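Local coordinates for bifunctional protein PutA (Bdellovibrio bacteriovorus, PDB 5UR2) that probably oxidises L-glutamate gamma-semialdehyde to L-glutamate with NAD+, the second step of proline breakdown, and also carries a flavin-dependent proline dehydrogenase unit, at residues E703-N707 with H725-R729; C743-G749 with M948-S953. One frame throughout, in Å; residues are numbered along the deposited sequence.

Interaction 1. Residues E703-N707 with H725-R729; sequences EYIVN and HIMNR
R729 and V706 meet at about a right angle: V706 CG1 rests 4.0 Å from R729 CB, against the aliphatic root of the arginine. Beside it runs a polar row. Here E703 reaches across, its CG anti to the backbone N (chi1 -176°) and the chain then bent, which swings the carboxylate to H725. H725 NE2 donates to E703 OE1 at 2.8 Å, with the oxygen in the ring plane and approached on its syn side, and makes a second, weak bond to E703 OE2. Glutamate suits the spot because it serves several donors: E703 OE2 also takes an N-H of N707 ND2 (3.1 Å), one turn on in the same helix.

Segments 703-707 and 725-729 run at 38° to each other, and their helices pack on strand 711-717, which lies between them in the chain of the Rossmann-type NAD-binding fold. Branched V706 and I726 both press on I714 of that strand.

R729 CG sits 3.4 Å above one face of the H725 ring, toward its rim. Bends at chi2 and chi3 bring R729 NE to N707 OD1 in a straight but weak bond of 3.3 Å, amide and guanidinium planes nearly perpendicular. R729 NE is 3.9 Å from E703 OE2, a long salt bridge of charges alone, the oxygen lying well out of the guanidinium plane.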
ATOM      1  N   GLU B 703      29.008  -9.642  14.765  1.00 27.15           N
ATOM      2  CA  GLU B 703      29.819  -8.944  13.778  1.00 25.73           C
ATOM      3  C   GLU B 703      30.040  -9.802  12.542  1.00 24.73           C
ATOM      4  O   GLU B 703      29.931  -9.317  11.404  1.00 27.95           O
ATOM      5  CB  GLU B 703      31.164  -8.550  14.399  1.00 27.90           C
ATOM      6  CG  GLU B 703      32.067  -7.732  13.472  1.00 31.77           C
ATOM      7  CD  GLU B 703      31.684  -6.260  13.378  1.00 37.71           C
ATOM      8  OE1 GLU B 703      30.764  -5.821  14.102  1.00 40.07           O
ATOM      9  OE2 GLU B 703      32.315  -5.537  12.576  1.00 41.68           O
ATOM     10  N   TYR B 704      30.302 -11.091  12.745  1.00 23.00           N
ATOM     11  CA  TYR B 704      30.616 -11.973  11.623  1.00 26.12           C
ATOM     12  C   TYR B 704      29.438 -12.081  10.657  1.00 28.41           C
ATOM     13  O   TYR B 704      29.626 -12.038   9.437  1.00 25.61           O
ATOM     14  CB  TYR B 704      31.027 -13.352  12.146  1.00 23.49           C
ATOM     15  CG  TYR B 704      31.583 -14.281  11.083  1.00 25.49           C
ATOM     16  CD1 TYR B 704      30.735 -15.099  10.353  1.00 24.03           C
ATOM     17  CD2 TYR B 704      32.963 -14.345  10.818  1.00 23.75           C
ATOM     18  CE1 TYR B 704      31.224 -15.948   9.376  1.00 20.11           C
ATOM     19  CE2 TYR B 704      33.471 -15.203   9.834  1.00 21.16           C
ATOM     20  CZ  TYR B 704      32.580 -16.005   9.122  1.00 31.65           C
ATOM     21  OH  TYR B 704      33.014 -16.870   8.148  1.00 31.01           O
ATOM     22  N   ILE B 705      28.214 -12.234  11.174  1.00 23.04           N
ATOM     23  CA  ILE B 705      27.095 -12.375  10.246  1.00 22.12           C
ATOM     24  C   ILE B 705      26.704 -11.016   9.666  1.00 22.94           C
ATOM     25  O   ILE B 705      26.206 -10.947   8.541  1.00 25.36           O
ATOM     26  CB  ILE B 705      25.890 -13.086  10.895  1.00 27.52           C
ATOM     27  CG1 ILE B 705      25.300 -12.274  12.050  1.00 17.68           C
ATOM     28  CG2 ILE B 705      26.258 -14.508  11.334  1.00 26.68           C
ATOM     29  CD1 ILE B 705      24.070 -12.953  12.668  1.00 17.31           C
ATOM     30  N   VAL B 706      26.953  -9.922  10.389  1.00 21.39           N
ATOM     31  CA  VAL B 706      26.764  -8.595   9.803  1.00 24.90           C
ATOM     32  C   VAL B 706      27.693  -8.412   8.611  1.00 25.86           C
ATOM     33  O   VAL B 706      27.289  -7.886   7.567  1.00 24.74           O
ATOM     34  CB  VAL B 706      26.977  -7.492  10.860  1.00 25.04           C
ATOM     35  CG1 VAL B 706      27.276  -6.142  10.195  1.00 28.42           C
ATOM     36  CG2 VAL B 706      25.745  -7.360  11.749  1.00 27.36           C
ATOM     37  N   ASN B 707      28.946  -8.863   8.741  1.00 21.50           N
ATOM     38  CA  ASN B 707      29.962  -8.618   7.728  1.00 21.80           C
ATOM     39  C   ASN B 707      29.940  -9.608   6.577  1.00 25.19           C
ATOM     40  O   ASN B 707      30.556  -9.328   5.551  1.00 28.21           O
ATOM     41  CB  ASN B 707      31.371  -8.647   8.350  1.00 25.38           C
ATOM     42  CG  ASN B 707      31.647  -7.431   9.226  1.00 34.13           C
ATOM     43  OD1 ASN B 707      31.123  -6.346   8.976  1.00 41.99           O
ATOM     44  ND2 ASN B 707      32.538  -7.586  10.198  1.00 35.33           N
ATOM     45  N   HIS B 725      27.604   1.501  14.322  1.00 30.66           N
ATOM     46  CA  HIS B 725      28.683   0.604  13.909  1.00 29.68           C
ATOM     47  C   HIS B 725      28.200  -0.355  12.826  1.00 27.59           C
ATOM     48  O   HIS B 725      28.863  -0.538  11.797  1.00 31.98           O
ATOM     49  CB  HIS B 725      29.214  -0.182  15.120  1.00 33.73           C
ATOM     50  CG  HIS B 725      30.229  -1.230  14.766  1.00 35.18           C
ATOM     51  ND1 HIS B 725      31.528  -0.929  14.414  1.00 38.48           N
ATOM     52  CD2 HIS B 725      30.105  -2.572  14.627  1.00 34.68           C
ATOM     53  CE1 HIS B 725      32.175  -2.044  14.123  1.00 37.77           C
ATOM     54  NE2 HIS B 725      31.330  -3.055  14.230  1.00 38.57           N
ATOM     55  N   ILE B 726      27.015  -0.942  13.029  1.00 26.84           N
ATOM     56  CA  ILE B 726      26.458  -1.896  12.069  1.00 25.20           C
ATOM     57  C   ILE B 726      26.205  -1.221  10.728  1.00 28.64           C
ATOM     58  O   ILE B 726      26.509  -1.776   9.666  1.00 22.47           O
ATOM     59  CB  ILE B 726      25.168  -2.516  12.631  1.00 22.18           C
ATOM     60  CG1 ILE B 726      25.500  -3.501  13.755  1.00 18.39           C
ATOM     61  CG2 ILE B 726      24.373  -3.189  11.498  1.00 24.02           C
ATOM     62  CD1 ILE B 726      24.288  -4.092  14.445  1.00 23.72           C
ATOM     63  N   MET B 727      25.651  -0.010  10.748  1.00 29.10           N
ATOM     64  CA  MET B 727      25.374   0.653   9.482  1.00 32.68           C
ATOM     65  C   MET B 727      26.668   0.967   8.752  1.00 31.30           C
ATOM     66  O   MET B 727      26.732   0.874   7.522  1.00 27.74           O
ATOM     67  CB  MET B 727      24.556   1.925   9.711  1.00 34.48           C
ATOM     68  CG  MET B 727      23.113   1.648  10.070  1.00 38.79           C
ATOM     69  SD  MET B 727      22.145   3.166  10.171  1.00 44.17           S
ATOM     70  CE  MET B 727      23.044   3.999  11.448  1.00 40.42           C
ATOM     71  N   ASN B 728      27.715   1.285   9.501  1.00 34.57           N
ATOM     72  CA  ASN B 728      29.021   1.497   8.899  1.00 31.98           C
ATOM     73  C   ASN B 728      29.552   0.214   8.267  1.00 32.04           C
ATOM     74  O   ASN B 728      29.991   0.208   7.108  1.00 31.44           O
ATOM     75  CB  ASN B 728      29.969   2.016   9.969  1.00 38.98           C
ATOM     76  CG  ASN B 728      31.005   2.905   9.410  1.00 49.58           C
ATOM     77  OD1 ASN B 728      32.102   2.449   9.103  1.00 58.69           O
ATOM     78  ND2 ASN B 728      30.666   4.190   9.228  1.00 49.66           N
ATOM     79  N   ARG B 729      29.498  -0.896   9.008  1.00 30.60           N
ATOM     80  CA  ARG B 729      30.002  -2.161   8.477  1.00 33.69           C
ATOM     81  C   ARG B 729      29.185  -2.633   7.281  1.00 27.83           C
ATOM     82  O   ARG B 729      29.734  -3.218   6.341  1.00 26.74           O
ATOM     83  CB  ARG B 729      30.010  -3.234   9.567  1.00 38.48           C
ATOM     84  CG  ARG B 729      30.946  -2.978  10.773  1.00 46.08           C
ATOM     85  CD  ARG B 729      32.362  -2.606  10.368  1.00 54.75           C
ATOM     86  NE  ARG B 729      32.840  -3.507   9.333  1.00 63.24           N
ATOM     87  CZ  ARG B 729      33.856  -3.243   8.520  1.00 71.22           C
ATOM     88  NH1 ARG B 729      34.181  -4.118   7.585  1.00 77.14           N
ATOM     89  NH2 ARG B 729      34.535  -2.108   8.629  1.00 67.83           N
TER

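Interaction 2. Residues C743-G749 with M948-S953; sequences CIIEMGG and MSGIGS
The peptide carbonyl of S949 is met from above its plane by M747 N, which stands 56° out of it, yet the bond to S949 O is short at 2.8 Å. The carbonyl of G748 is met within its own plane, by S949 OG at 2.6 Å. That hydroxyl gives its proton to G748 O and also bonds A902 N, so one serine ties two backbones together and its buried polar group is satisfied. At the carbonyl of I951 the donor, I745 N, lies nearly on the C=O axis, 3.2 Å from I951 O; the return bond from I951 N to I745 O is tilted.

These two bonds make I745 and I951 an antiparallel hydrogen-bonded pair. Next comes the non-hydrogen-bonded pair of E746 and G950, drawn in to 4.3 Å between the CA atoms. Glycine fits at 950 because its phi of 153° is hard for other residues and its bare CA lies right beside I745 O. G748 and G952 likewise have positive phi.

M747, folded back at its last torsion (chi3 -63°), lays CE 3.6 Å from G950 CA and also beside M948 O. At the far end I744 CG2, anti to its own backbone nitrogen, packs 3.9 Å from S953 CB. The flat carboxylate of E746 is linked to S953 by a water, 2.9 Å from S953 OG and 2.6 Å from E746 OE1.

The side chain of E746, predicted to be an active-site residue, is extended beyond CG and lies against C780 and F943. The E-M-G-G sequence matches the glutamate signature of aldehyde dehydrogenases, and the short strand 950-951 pairs here with strand 742-746 of the NAD-binding sheet.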
ATOM      1  N   CYS B 743      19.859  -2.292   6.071  1.00 27.53           N
ATOM      2  CA  CYS B 743      19.779  -2.290   7.530  1.00 20.68           C
ATOM      3  C   CYS B 743      18.389  -1.857   7.974  1.00 24.23           C
ATOM      4  O   CYS B 743      17.877  -0.839   7.503  1.00 18.74           O
ATOM      5  CB  CYS B 743      20.813  -1.352   8.139  1.00 23.91           C
ATOM      6  SG  CYS B 743      22.504  -1.879   7.871  1.00 27.89           S
ATOM      7  N   ILE B 744      17.781  -2.634   8.863  1.00 22.78           N
ATOM      8  CA  ILE B 744      16.521  -2.288   9.500  1.00 17.46           C
ATOM      9  C   ILE B 744      16.837  -2.083  10.979  1.00 26.66           C
ATOM     10  O   ILE B 744      17.011  -3.061  11.713  1.00 27.38           O
ATOM     11  CB  ILE B 744      15.460  -3.374   9.276  1.00 23.57           C
ATOM     12  CG1 ILE B 744      15.343  -3.684   7.782  1.00 14.91           C
ATOM     13  CG2 ILE B 744      14.100  -2.931   9.836  1.00 22.71           C
ATOM     14  CD1 ILE B 744      14.526  -4.943   7.450  1.00 15.20           C
ATOM     15  N   ILE B 745      16.896  -0.818  11.429  1.00 24.43           N
ATOM     16  CA  ILE B 745      17.567  -0.440  12.675  1.00 25.52           C
ATOM     17  C   ILE B 745      16.618   0.340  13.587  1.00 25.57           C
ATOM     18  O   ILE B 745      16.004   1.318  13.152  1.00 20.71           O
ATOM     19  CB  ILE B 745      18.808   0.430  12.401  1.00 32.37           C
ATOM     20  CG1 ILE B 745      19.795  -0.274  11.478  1.00 38.47           C
ATOM     21  CG2 ILE B 745      19.488   0.787  13.711  1.00 30.15           C
ATOM     22  CD1 ILE B 745      20.489  -1.421  12.111  1.00 36.14           C
ATOM     23  N   GLU B 746      16.554  -0.046  14.864  1.00 25.75           N
ATOM     24  CA  GLU B 746      15.892   0.725  15.918  1.00 32.83           C
ATOM     25  C   GLU B 746      16.899   0.964  17.044  1.00 33.99           C
ATOM     26  O   GLU B 746      17.527   0.011  17.516  1.00 34.12           O
ATOM     27  CB  GLU B 746      14.651  -0.025  16.423  1.00 38.80           C
ATOM     28  CG  GLU B 746      13.859   0.675  17.541  1.00 50.83           C
ATOM     29  CD  GLU B 746      12.849  -0.254  18.239  1.00 57.98           C
ATOM     30  OE1 GLU B 746      12.265  -1.174  17.600  1.00 56.36           O
ATOM     31  OE2 GLU B 746      12.668  -0.081  19.460  1.00 65.08           O
ATOM     32  N   MET B 747      17.070   2.232  17.473  1.00 31.80           N
ATOM     33  CA  MET B 747      18.199   2.598  18.335  1.00 27.55           C
ATOM     34  C   MET B 747      17.858   3.382  19.609  1.00 38.17           C
ATOM     35  O   MET B 747      18.773   3.911  20.254  1.00 43.49           O
ATOM     36  CB  MET B 747      19.224   3.407  17.542  1.00 30.98           C
ATOM     37  CG  MET B 747      20.107   2.571  16.655  1.00 27.94           C
ATOM     38  SD  MET B 747      21.158   3.650  15.713  1.00 29.14           S
ATOM     39  CE  MET B 747      19.941   4.534  14.756  1.00 35.01           C
ATOM     40  N   GLY B 748      16.604   3.470  20.012  1.00 38.73           N
ATOM     41  CA  GLY B 748      16.318   4.076  21.302  1.00 40.70           C
ATOM     42  C   GLY B 748      15.851   5.521  21.221  1.00 36.67           C
ATOM     43  O   GLY B 748      15.751   6.136  20.152  1.00 30.29           O
ATOM     44  N   GLY B 749      15.563   6.066  22.407  1.00 33.16           N
ATOM     45  CA  GLY B 749      14.992   7.393  22.510  1.00 25.76           C
ATOM     46  C   GLY B 749      15.311   8.043  23.837  1.00 28.51           C
ATOM     47  O   GLY B 749      15.906   7.439  24.733  1.00 29.35           O
ATOM     48  N   MET B 948      18.101   9.989  15.476  1.00 27.52           N
ATOM     49  CA  MET B 948      18.968   8.869  15.847  1.00 27.77           C
ATOM     50  C   MET B 948      18.212   7.685  16.481  1.00 27.98           C
ATOM     51  O   MET B 948      18.859   6.776  17.016  1.00 27.61           O
ATOM     52  CB  MET B 948      20.091   9.346  16.783  1.00 23.66           C
ATOM     53  CG  MET B 948      21.048  10.381  16.157  1.00 32.52           C
ATOM     54  SD  MET B 948      21.760   9.864  14.562  1.00 34.93           S
ATOM     55  CE  MET B 948      22.714   8.477  15.120  1.00 40.52           C
ATOM     56  N   SER B 949      16.880   7.647  16.396  1.00 18.43           N
ATOM     57  CA  SER B 949      16.106   6.511  16.891  1.00 28.14           C
ATOM     58  C   SER B 949      15.993   5.364  15.893  1.00 28.54           C
ATOM     59  O   SER B 949      15.520   4.290  16.273  1.00 32.68           O
ATOM     60  CB  SER B 949      14.693   6.949  17.301  1.00 17.75           C
ATOM     61  OG  SER B 949      14.764   7.833  18.400  1.00 19.91           O
ATOM     62  N   GLY B 950      16.390   5.548  14.649  1.00 25.98           N
ATOM     63  CA  GLY B 950      16.450   4.432  13.725  1.00 30.51           C
ATOM     64  C   GLY B 950      16.290   4.863  12.281  1.00 31.65           C
ATOM     65  O   GLY B 950      16.282   6.047  11.958  1.00 32.15           O
ATOM     66  N   ILE B 951      16.209   3.855  11.415  1.00 34.65           N
ATOM     67  CA  ILE B 951      15.906   4.031  10.001  1.00 33.67           C
ATOM     68  C   ILE B 951      15.294   2.735   9.476  1.00 34.30           C
ATOM     69  O   ILE B 951      15.766   1.639   9.798  1.00 29.06           O
ATOM     70  CB  ILE B 951      17.148   4.447   9.186  1.00 32.08           C
ATOM     71  CG1 ILE B 951      16.750   4.686   7.718  1.00 42.06           C
ATOM     72  CG2 ILE B 951      18.251   3.410   9.315  1.00 28.71           C
ATOM     73  CD1 ILE B 951      17.420   5.879   7.049  1.00 42.59           C
ATOM     74  N   GLY B 952      14.206   2.861   8.703  1.00 29.86           N
ATOM     75  CA  GLY B 952      13.584   1.738   8.026  1.00 29.17           C
ATOM     76  C   GLY B 952      12.809   0.766   8.899  1.00 31.65           C
ATOM     77  O   GLY B 952      12.423  -0.304   8.410  1.00 29.43           O
ATOM     78  N   SER B 953      12.565   1.093  10.172  1.00 22.92           N
ATOM     79  CA  SER B 953      11.913   0.176  11.109  1.00 26.06           C
ATOM     80  C   SER B 953      10.638   0.820  11.641  1.00 22.50           C
ATOM     81  O   SER B 953      10.685   1.642  12.559  1.00 18.99           O
ATOM     82  CB  SER B 953      12.849  -0.191  12.264  1.00 30.34           C
ATOM     83  OG  SER B 953      12.229  -1.086  13.170  1.00 24.98           O
TER
HETATM   84  O   HOH W   1      10.938  -0.081  15.614  1.00 24.83           O

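In the fold
The chain passes from interaction 1 to interaction 2 through helix 720-730 and strand 742-746, which follow each other, and the two centres lie 15 Å apart. M727, whose side chain sets off away from 703-707, touches strands 742-746 and 950-951: M727 SD is 4.0 Å from I951 CG2, and M727 CG is 4.1 Å from I745 CG1. I726 CG2 lies 4.3 Å from C743 SG. V740 of the second subunit packs on M727, M747 and I951, bringing the dimer interface to this junction. E746 sits about 4 Å from C780 and about 11 Å from I726, side chain to side chain, so interaction 2 belongs to the predicted active site, while interaction 1 lies in the helix layer beside it.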